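Long-range contact in major capsid protein (PDB 5J7O), which probably forms the outer protein shell of the large DNA virus Faustovirus, assembling as trimers of double jelly-roll subunits: residues L109-L122 and Q165-Y177. Residues are numbered along the deposited sequence; the frame is centred on the assembly and turned at random.
Sequences LAATSASAGTVPAL and QTVAAAATNFVRY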
ATOM      1  N   LEU B 109      -7.945 -27.506   6.798  1.00 38.26           N
ATOM      2  CA  LEU B 109      -8.759 -28.070   5.729  1.00 39.92           C
ATOM      3  C   LEU B 109      -7.862 -28.842   4.770  1.00 40.41           C
ATOM      4  O   LEU B 109      -6.836 -28.320   4.318  1.00 40.72           O
ATOM      5  CB  LEU B 109      -9.522 -26.969   4.993  1.00 39.65           C
ATOM      6  CG  LEU B 109     -10.350 -26.066   5.911  1.00 41.17           C
ATOM      7  CD1 LEU B 109     -10.974 -24.913   5.138  1.00 42.20           C
ATOM      8  CD2 LEU B 109     -11.420 -26.871   6.634  1.00 40.24           C
ATOM      9  N   ALA B 110      -8.254 -30.076   4.462  1.00 39.90           N
ATOM     10  CA  ALA B 110      -7.404 -30.969   3.687  1.00 39.50           C
ATOM     11  C   ALA B 110      -7.168 -30.427   2.283  1.00 37.34           C
ATOM     12  O   ALA B 110      -8.019 -29.751   1.699  1.00 37.29           O
ATOM     13  CB  ALA B 110      -8.031 -32.361   3.610  1.00 38.45           C
ATOM     14  N   ALA B 111      -5.983 -30.723   1.746  1.00 36.03           N
ATOM     15  CA  ALA B 111      -5.704 -30.433   0.348  1.00 36.53           C
ATOM     16  C   ALA B 111      -6.744 -31.111  -0.531  1.00 38.70           C
ATOM     17  O   ALA B 111      -7.167 -32.239  -0.262  1.00 40.98           O
ATOM     18  CB  ALA B 111      -4.297 -30.904  -0.026  1.00 35.64           C
ATOM     19  N   THR B 112      -7.172 -30.414  -1.579  1.00 38.15           N
ATOM     20  CA  THR B 112      -8.361 -30.839  -2.299  1.00 36.35           C
ATOM     21  C   THR B 112      -8.238 -30.473  -3.772  1.00 36.77           C
ATOM     22  O   THR B 112      -7.497 -29.561  -4.148  1.00 36.42           O
ATOM     23  CB  THR B 112      -9.619 -30.213  -1.681  1.00 34.34           C
ATOM     24  OG1 THR B 112     -10.791 -30.817  -2.239  1.00 35.20           O
ATOM     25  CG2 THR B 112      -9.649 -28.715  -1.933  1.00 33.02           C
ATOM     26  N   SER B 113      -8.973 -31.210  -4.601  1.00 37.64           N
ATOM     27  CA  SER B 113      -8.982 -30.989  -6.038  1.00 37.62           C
ATOM     28  C   SER B 113     -10.348 -31.377  -6.584  1.00 35.30           C
ATOM     29  O   SER B 113     -11.144 -32.039  -5.913  1.00 36.01           O
ATOM     30  CB  SER B 113      -7.872 -31.782  -6.736  1.00 39.45           C
ATOM     31  OG  SER B 113      -8.114 -33.176  -6.664  1.00 43.95           O
ATOM     32  N   ALA B 114     -10.610 -30.961  -7.819  1.00 34.85           N
ATOM     33  CA  ALA B 114     -11.879 -31.257  -8.460  1.00 36.10           C
ATOM     34  C   ALA B 114     -11.868 -32.661  -9.057  1.00 38.80           C
ATOM     35  O   ALA B 114     -10.815 -33.270  -9.268  1.00 40.87           O
ATOM     36  CB  ALA B 114     -12.188 -30.227  -9.545  1.00 34.05           C
ATOM     37  N   SER B 115     -13.064 -33.176  -9.326  1.00 38.42           N
ATOM     38  CA  SER B 115     -13.190 -34.496  -9.925  1.00 38.88           C
ATOM     39  C   SER B 115     -12.989 -34.416 -11.436  1.00 41.09           C
ATOM     40  O   SER B 115     -13.057 -33.347 -12.045  1.00 41.07           O
ATOM     41  CB  SER B 115     -14.554 -35.111  -9.605  1.00 36.85           C
ATOM     42  OG  SER B 115     -15.602 -34.403 -10.246  1.00 35.29           O
ATOM     43  N   ALA B 116     -12.735 -35.575 -12.039  1.00 42.02           N
ATOM     44  CA  ALA B 116     -12.473 -35.627 -13.470  1.00 43.75           C
ATOM     45  C   ALA B 116     -13.751 -35.388 -14.263  1.00 46.66           C
ATOM     46  O   ALA B 116     -14.820 -35.907 -13.926  1.00 50.53           O
ATOM     47  CB  ALA B 116     -11.862 -36.976 -13.850  1.00 43.08           C
ATOM     48  N   GLY B 117     -13.634 -34.600 -15.328  1.00 44.22           N
ATOM     49  CA  GLY B 117     -14.744 -34.271 -16.193  1.00 43.62           C
ATOM     50  C   GLY B 117     -14.368 -34.439 -17.653  1.00 43.21           C
ATOM     51  O   GLY B 117     -13.488 -35.227 -18.009  1.00 42.61           O
ATOM     52  N   THR B 118     -15.054 -33.679 -18.505  1.00 42.11           N
ATOM     53  CA  THR B 118     -14.842 -33.754 -19.941  1.00 42.14           C
ATOM     54  C   THR B 118     -14.795 -32.356 -20.536  1.00 42.57           C
ATOM     55  O   THR B 118     -15.225 -31.377 -19.920  1.00 42.21           O
ATOM     56  CB  THR B 118     -15.937 -34.570 -20.644  1.00 41.15           C
ATOM     57  OG1 THR B 118     -17.225 -34.160 -20.166  1.00 39.81           O
ATOM     58  CG2 THR B 118     -15.749 -36.056 -20.389  1.00 40.47           C
ATOM     59  N   VAL B 119     -14.260 -32.275 -21.748  1.00 42.23           N
ATOM     60  CA  VAL B 119     -14.307 -31.025 -22.509  1.00 41.17           C
ATOM     61  C   VAL B 119     -15.723 -30.831 -23.050  1.00 41.03           C
ATOM     62  O   VAL B 119     -16.252 -31.733 -23.720  1.00 40.43           O
ATOM     63  CB  VAL B 119     -13.283 -31.052 -23.646  1.00 41.34           C
ATOM     64  CG1 VAL B 119     -13.341 -29.764 -24.451  1.00 38.97           C
ATOM     65  CG2 VAL B 119     -11.879 -31.274 -23.096  1.00 42.05           C
ATOM     66  N   PRO B 120     -16.371 -29.696 -22.785  1.00 41.27           N
ATOM     67  CA  PRO B 120     -17.768 -29.532 -23.216  1.00 40.93           C
ATOM     68  C   PRO B 120     -17.924 -29.433 -24.725  1.00 41.05           C
ATOM     69  O   PRO B 120     -16.936 -29.416 -25.467  1.00 42.40           O
ATOM     70  CB  PRO B 120     -18.190 -28.229 -22.525  1.00 40.32           C
ATOM     71  CG  PRO B 120     -16.915 -27.472 -22.355  1.00 39.81           C
ATOM     72  CD  PRO B 120     -15.859 -28.508 -22.081  1.00 40.45           C
ATOM     73  N   ALA B 121     -19.170 -29.372 -25.188  1.00 41.10           N
ATOM     74  CA  ALA B 121     -19.434 -29.248 -26.613  1.00 42.41           C
ATOM     75  C   ALA B 121     -19.032 -27.866 -27.115  1.00 43.76           C
ATOM     76  O   ALA B 121     -19.094 -26.871 -26.387  1.00 43.38           O
ATOM     77  CB  ALA B 121     -20.912 -29.505 -26.910  1.00 41.70           C
ATOM     78  N   LEU B 122     -18.612 -27.817 -28.376  1.00 44.09           N
ATOM     79  CA  LEU B 122     -18.199 -26.568 -28.991  1.00 42.38           C
ATOM     80  C   LEU B 122     -19.387 -25.615 -29.118  1.00 40.97           C
ATOM     81  O   LEU B 122     -20.542 -26.044 -29.128  1.00 39.32           O
ATOM     82  CB  LEU B 122     -17.589 -26.841 -30.364  1.00 43.22           C
ATOM     83  CG  LEU B 122     -16.226 -27.530 -30.355  1.00 44.58           C
ATOM     84  CD1 LEU B 122     -16.015 -28.313 -31.637  1.00 46.09           C
ATOM     85  CD2 LEU B 122     -15.110 -26.514 -30.155  1.00 44.53           C
ATOM     86  N   GLN B 165      -7.776 -29.351 -27.750  1.00 38.83           N
ATOM     87  CA  GLN B 165      -8.400 -30.364 -26.910  1.00 37.33           C
ATOM     88  C   GLN B 165      -9.662 -30.878 -27.589  1.00 39.37           C
ATOM     89  O   GLN B 165     -10.480 -30.088 -28.070  1.00 42.11           O
ATOM     90  CB  GLN B 165      -8.735 -29.795 -25.529  1.00 32.33           C
ATOM     91  CG  GLN B 165      -7.537 -29.209 -24.804  1.00 30.00           C
ATOM     92  CD  GLN B 165      -6.458 -30.240 -24.541  1.00 30.52           C
ATOM     93  OE1 GLN B 165      -6.677 -31.214 -23.821  1.00 30.38           O
ATOM     94  NE2 GLN B 165      -5.287 -30.035 -25.133  1.00 31.02           N
ATOM     95  N   THR B 166      -9.814 -32.200 -27.622  1.00 38.90           N
ATOM     96  CA  THR B 166     -10.954 -32.820 -28.278  1.00 39.07           C
ATOM     97  C   THR B 166     -12.195 -32.725 -27.399  1.00 36.90           C
ATOM     98  O   THR B 166     -12.119 -32.864 -26.174  1.00 29.09           O
ATOM     99  CB  THR B 166     -10.650 -34.286 -28.598  1.00 41.10           C
ATOM    100  OG1 THR B 166      -9.403 -34.374 -29.299  1.00 42.19           O
ATOM    101  CG2 THR B 166     -11.744 -34.888 -29.465  1.00 39.83           C
ATOM    102  N   VAL B 167     -13.341 -32.466 -28.035  1.00 36.33           N
ATOM    103  CA  VAL B 167     -14.610 -32.473 -27.321  1.00 37.16           C
ATOM    104  C   VAL B 167     -14.825 -33.837 -26.681  1.00 39.18           C
ATOM    105  O   VAL B 167     -14.519 -34.881 -27.274  1.00 42.25           O
ATOM    106  CB  VAL B 167     -15.760 -32.109 -28.277  1.00 36.92           C
ATOM    107  CG1 VAL B 167     -17.109 -32.503 -27.688  1.00 38.22           C
ATOM    108  CG2 VAL B 167     -15.732 -30.624 -28.584  1.00 34.82           C
ATOM    109  N   ALA B 168     -15.332 -33.828 -25.447  1.00 37.37           N
ATOM    110  CA  ALA B 168     -15.621 -34.998 -24.623  1.00 37.50           C
ATOM    111  C   ALA B 168     -14.364 -35.739 -24.183  1.00 37.96           C
ATOM    112  O   ALA B 168     -14.480 -36.799 -23.555  1.00 37.09           O
ATOM    113  CB  ALA B 168     -16.569 -35.991 -25.313  1.00 37.33           C
ATOM    114  N   ALA B 169     -13.175 -35.233 -24.494  1.00 38.04           N
ATOM    115  CA  ALA B 169     -11.962 -35.781 -23.912  1.00 37.73           C
ATOM    116  C   ALA B 169     -11.837 -35.324 -22.461  1.00 37.19           C
ATOM    117  O   ALA B 169     -12.612 -34.499 -21.975  1.00 37.69           O
ATOM    118  CB  ALA B 169     -10.736 -35.361 -24.723  1.00 36.57           C
ATOM    119  N   ALA B 170     -10.841 -35.866 -21.766  1.00 37.56           N
ATOM    120  CA  ALA B 170     -10.679 -35.580 -20.348  1.00 37.84           C
ATOM    121  C   ALA B 170     -10.366 -34.105 -20.113  1.00 38.71           C
ATOM    122  O   ALA B 170      -9.707 -33.446 -20.922  1.00 39.94           O
ATOM    123  CB  ALA B 170      -9.573 -36.448 -19.750  1.00 37.43           C
ATOM    124  N   ALA B 171     -10.855 -33.590 -18.986  1.00 38.03           N
ATOM    125  CA  ALA B 171     -10.621 -32.215 -18.567  1.00 37.17           C
ATOM    126  C   ALA B 171     -11.028 -32.085 -17.107  1.00 38.17           C
ATOM    127  O   ALA B 171     -12.048 -32.639 -16.696  1.00 37.71           O
ATOM    128  CB  ALA B 171     -11.408 -31.218 -19.429  1.00 35.65           C
ATOM    129  N   THR B 172     -10.229 -31.352 -16.336  1.00 38.59           N
ATOM    130  CA  THR B 172     -10.474 -31.175 -14.913  1.00 38.55           C
ATOM    131  C   THR B 172     -10.480 -29.692 -14.574  1.00 37.84           C
ATOM    132  O   THR B 172      -9.624 -28.935 -15.041  1.00 38.00           O
ATOM    133  CB  THR B 172      -9.413 -31.899 -14.068  1.00 39.31           C
ATOM    134  OG1 THR B 172      -9.381 -33.286 -14.423  1.00 41.62           O
ATOM    135  CG2 THR B 172      -9.728 -31.771 -12.584  1.00 38.45           C
ATOM    136  N   ASN B 173     -11.453 -29.285 -13.765  1.00 37.97           N
ATOM    137  CA  ASN B 173     -11.518 -27.915 -13.291  1.00 37.06           C
ATOM    138  C   ASN B 173     -10.509 -27.687 -12.169  1.00 36.11           C
ATOM    139  O   ASN B 173     -10.034 -28.623 -11.521  1.00 38.02           O
ATOM    140  CB  ASN B 173     -12.924 -27.583 -12.794  1.00 37.49           C
ATOM    141  CG  ASN B 173     -13.936 -27.483 -13.920  1.00 38.27           C
ATOM    142  OD1 ASN B 173     -13.617 -27.032 -15.019  1.00 39.08           O
ATOM    143  ND2 ASN B 173     -15.169 -27.896 -13.646  1.00 37.93           N
ATOM    144  N   PHE B 174     -10.180 -26.419 -11.949  1.00 34.75           N
ATOM    145  CA  PHE B 174      -9.373 -26.027 -10.807  1.00 33.95           C
ATOM    146  C   PHE B 174     -10.277 -25.692  -9.624  1.00 34.24           C
ATOM    147  O   PHE B 174     -11.499 -25.581  -9.752  1.00 36.19           O
ATOM    148  CB  PHE B 174      -8.476 -24.836 -11.154  1.00 32.95           C
ATOM    149  CG  PHE B 174      -7.287 -25.191 -12.010  1.00 33.82           C
ATOM    150  CD1 PHE B 174      -7.096 -26.487 -12.463  1.00 35.19           C
ATOM    151  CD2 PHE B 174      -6.352 -24.227 -12.348  1.00 35.56           C
ATOM    152  CE1 PHE B 174      -6.002 -26.811 -13.246  1.00 35.91           C
ATOM    153  CE2 PHE B 174      -5.255 -24.544 -13.128  1.00 37.02           C
ATOM    154  CZ  PHE B 174      -5.080 -25.838 -13.577  1.00 36.59           C
ATOM    155  N   VAL B 175      -9.663 -25.536  -8.455  1.00 32.59           N
ATOM    156  CA  VAL B 175     -10.393 -25.198  -7.242  1.00 33.45           C
ATOM    157  C   VAL B 175      -9.825 -23.915  -6.660  1.00 34.20           C
ATOM    158  O   VAL B 175      -8.641 -23.594  -6.824  1.00 32.86           O
ATOM    159  CB  VAL B 175     -10.358 -26.335  -6.198  1.00 33.07           C
ATOM    160  CG1 VAL B 175     -11.225 -27.499  -6.655  1.00 32.83           C
ATOM    161  CG2 VAL B 175      -8.934 -26.795  -5.957  1.00 33.86           C
ATOM    162  N   ARG B 176     -10.692 -23.170  -5.984  1.00 34.98           N
ATOM    163  CA  ARG B 176     -10.320 -21.927  -5.335  1.00 33.89           C
ATOM    164  C   ARG B 176     -11.136 -21.795  -4.062  1.00 32.43           C
ATOM    165  O   ARG B 176     -12.227 -22.362  -3.949  1.00 31.45           O
ATOM    166  CB  ARG B 176     -10.572 -20.717  -6.238  1.00 33.68           C
ATOM    167  CG  ARG B 176     -11.809 -19.924  -5.860  1.00 34.51           C
ATOM    168  CD  ARG B 176     -12.273 -19.049  -7.006  1.00 35.53           C
ATOM    169  NE  ARG B 176     -11.276 -18.056  -7.403  1.00 38.40           N
ATOM    170  CZ  ARG B 176     -11.256 -17.450  -8.589  1.00 40.66           C
ATOM    171  NH1 ARG B 176     -12.168 -17.744  -9.507  1.00 43.09           N
ATOM    172  NH2 ARG B 176     -10.320 -16.553  -8.862  1.00 40.13           N
ATOM    173  N   TYR B 177     -10.604 -21.042  -3.108  1.00 34.02           N
ATOM    174  CA  TYR B 177     -11.358 -20.656  -1.926  1.00 33.37           C
ATOM    175  C   TYR B 177     -12.005 -19.292  -2.134  1.00 35.21           C
ATOM    176  O   TYR B 177     -11.506 -18.450  -2.886  1.00 35.66           O
ATOM    177  CB  TYR B 177     -10.460 -20.628  -0.686  1.00 31.96           C
ATOM    178  CG  TYR B 177     -10.238 -21.992  -0.074  1.00 31.45           C
ATOM    179  CD1 TYR B 177      -9.169 -22.787  -0.470  1.00 29.99           C
ATOM    180  CD2 TYR B 177     -11.107 -22.491   0.886  1.00 30.79           C
ATOM    181  CE1 TYR B 177      -8.969 -24.043   0.083  1.00 31.17           C
ATOM    182  CE2 TYR B 177     -10.916 -23.744   1.444  1.00 30.99           C
ATOM    183  CZ  TYR B 177      -9.846 -24.514   1.039  1.00 31.44           C
ATOM    184  OH  TYR B 177      -9.656 -25.760   1.593  1.00 30.47           O
TER
HETATM  185  O   HOH W   1      -7.580 -27.447   0.483  1.00 30.57           O
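Val119 is the tightly packed centre of this contact, set into the type II turn Thr166-Ala169. Its N-H binds Ala169 O (2.8 Å), and its O accepts Ala168 N (2.9 Å), so both backbone polar groups are met by the turn. With CG1 anti to the backbone N (chi1 179°), CG2 lies beside that N and reaches Ala171 CB at 3.7 Å, a compact apolar pairing of branched valine with small alanine. Beyond it the side chains of Val167 and Leu122 cross obliquely, with CG2 of Val167 3.6 Å from CG of Leu122.

Gly117, having no side chain, leaves room for Ala171 O, which accepts its N-H (2.9 Å), whereas the return bond from Ala171 N to Gly117 O is longer, 3.3 Å, and meets the carbonyl from above its plane. The solvent side is looser; there Thr172 rests its CG2 methyl against Ser115 O at 3.7 Å, with its OG1 near Ala116 CA.

Toward the other end the two segments separate, and a water bridges Ala110 O and Tyr177 OH, in plane at the ring edge; Gln387 also binds both. Strand 170-177 is the middle of a three-stranded antiparallel sheet, between 116-118 and 333-336, while Tyr157 of strand 149-158 packs on Val119 and Leu122.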